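Local coordinates for prepilin-like protein (Thermus thermophilus, PDB 6QVF) that probably acts as a type IV pilin of natural competence, serving as a DNA receptor at the pilus tip, at residues 39-44 / 76-81. Sequence-based numbering, arbitrary orientation.
Sequences SPYKDA and KQRGGS
Arg-78 grips Asp-43 side-on while the carbonyl oxygen of Tyr-41 sits over its guanidinium face, so edge and face are used at once. NE of Arg-78 donates to OD1 of Asp-43 at 2.9 Å (N-H...O 163°), and its NH2 reaches OD2 of Asp-43 at 3.0 Å on the syn side. Both oxygens lie close to the guanidinium plane, but the carboxylate is twisted 29° against it. Tyr-41 O is 3.3 Å from Arg-78 NE, at too poor an angle for a hydrogen bond; Ser-57 OG bonds to this carbonyl. The Arg-78 chain bends at chi2 (-64°), carrying CD to 3.6 Å from Pro-40 O, while NH1 meets Tyr-41 CD1 obliquely at 3.7 Å. NH1 is taken by Asp-62 and Asn-84 O, while NE and NH2 face Asp-43. OD1 of Asp-43 also accepts from two waters, one bonded to Gln-77 NE2 and the other to Arg-78 N; Phe-58 N holds OD2. A leucine in place of Arg-78 would probably leave the carboxylates of Asp-43 and Asp-62 without their shared cation. Within 39-44, Ser-39 OG accepts from Tyr-41 N in an ST turn. Asp-43 and Ala-44 both face Arg-56 in a classic beta bulge, and the bidentate salt bridge ties the 76-81 loop to it, at the edge of a small antiparallel sheet.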
# COMPACT_ATOMS: atom_id res chain seq x y z
N SER B 39 -18.41 -28.62 -9.02
CA SER B 39 -17.19 -28.15 -8.33
C SER B 39 -17.54 -27.52 -7.00
O SER B 39 -18.47 -26.69 -6.90
CB SER B 39 -16.39 -27.17 -9.15
OG SER B 39 -15.31 -26.66 -8.38
N PRO B 40 -16.79 -27.87 -5.93
CA PRO B 40 -16.96 -27.21 -4.63
C PRO B 40 -16.51 -25.75 -4.67
O PRO B 40 -16.84 -25.01 -3.73
CB PRO B 40 -16.06 -28.02 -3.69
CG PRO B 40 -14.99 -28.60 -4.62
CD PRO B 40 -15.71 -28.86 -5.92
N TYR B 41 -15.81 -25.35 -5.75
CA TYR B 41 -15.24 -24.00 -5.83
C TYR B 41 -16.05 -23.08 -6.74
O TYR B 41 -15.63 -21.96 -7.04
CB TYR B 41 -13.78 -24.07 -6.28
CG TYR B 41 -12.96 -25.08 -5.53
CD1 TYR B 41 -12.92 -25.10 -4.14
CD2 TYR B 41 -12.18 -25.99 -6.20
CE1 TYR B 41 -12.16 -26.01 -3.45
CE2 TYR B 41 -11.39 -26.89 -5.52
CZ TYR B 41 -11.41 -26.93 -4.15
OH TYR B 41 -10.67 -27.82 -3.45
N LYS B 42 -17.22 -23.53 -7.19
CA LYS B 42 -18.05 -22.72 -8.05
C LYS B 42 -18.50 -21.45 -7.32
O LYS B 42 -18.81 -21.49 -6.13
CB LYS B 42 -19.24 -23.52 -8.57
CG LYS B 42 -20.36 -23.77 -7.56
CD LYS B 42 -21.38 -24.77 -8.06
CE LYS B 42 -22.68 -24.76 -7.28
NZ LYS B 42 -22.46 -25.03 -5.85
N ASP B 43 -18.50 -20.31 -8.05
CA ASP B 43 -18.95 -19.03 -7.49
C ASP B 43 -20.15 -18.47 -8.26
O ASP B 43 -21.11 -18.03 -7.65
CB ASP B 43 -17.78 -18.06 -7.42
CG ASP B 43 -16.77 -18.48 -6.35
OD1 ASP B 43 -17.22 -18.76 -5.21
OD2 ASP B 43 -15.56 -18.53 -6.66
N ALA B 44 -20.08 -18.41 -9.58
CA ALA B 44 -21.17 -17.85 -10.35
C ALA B 44 -21.37 -18.69 -11.60
O ALA B 44 -20.40 -19.11 -12.24
CB ALA B 44 -20.91 -16.42 -10.72
N LYS B 76 -23.91 -18.57 1.84
CA LYS B 76 -24.12 -18.21 0.42
C LYS B 76 -22.84 -18.37 -0.43
O LYS B 76 -22.86 -18.26 -1.65
CB LYS B 76 -24.45 -16.72 0.30
CG LYS B 76 -25.79 -16.29 0.87
CD LYS B 76 -26.76 -15.88 -0.19
CE LYS B 76 -27.73 -16.98 -0.55
NZ LYS B 76 -28.49 -17.44 0.62
N GLN B 77 -21.70 -18.51 0.21
CA GLN B 77 -20.44 -18.60 -0.55
C GLN B 77 -19.76 -19.89 -0.15
O GLN B 77 -19.54 -20.12 1.05
CB GLN B 77 -19.44 -17.49 -0.25
CG GLN B 77 -19.77 -16.19 -0.93
CD GLN B 77 -18.62 -15.24 -0.77
OE1 GLN B 77 -18.42 -14.73 0.32
NE2 GLN B 77 -17.95 -14.96 -1.90
N ARG B 78 -19.44 -20.68 -1.14
CA ARG B 78 -18.73 -21.94 -0.98
C ARG B 78 -19.41 -22.84 0.05
O ARG B 78 -18.78 -23.51 0.78
CB ARG B 78 -17.25 -21.70 -0.61
CG ARG B 78 -16.48 -20.86 -1.64
CD ARG B 78 -16.35 -21.53 -3.01
NE ARG B 78 -15.56 -20.74 -3.94
CZ ARG B 78 -14.23 -20.80 -4.04
NH1 ARG B 78 -13.51 -21.60 -3.26
NH2 ARG B 78 -13.64 -19.97 -4.90
N GLY B 79 -20.74 -22.80 0.10
CA GLY B 79 -21.50 -23.66 1.00
C GLY B 79 -21.23 -23.40 2.47
O GLY B 79 -21.53 -24.23 3.34
N GLY B 80 -20.64 -22.24 2.78
CA GLY B 80 -20.37 -21.84 4.18
C GLY B 80 -19.31 -22.70 4.84
O GLY B 80 -19.23 -22.67 6.07
N SER B 81 -18.47 -23.38 4.05
CA SER B 81 -17.55 -24.37 4.59
C SER B 81 -16.10 -24.12 4.18
O SER B 81 -15.79 -23.91 3.00
CB SER B 81 -17.94 -25.76 4.18
OG SER B 81 -16.96 -26.69 4.59
O HOH W 1 -18.54 -16.41 -4.29
O HOH W 2 -19.64 -19.66 -3.78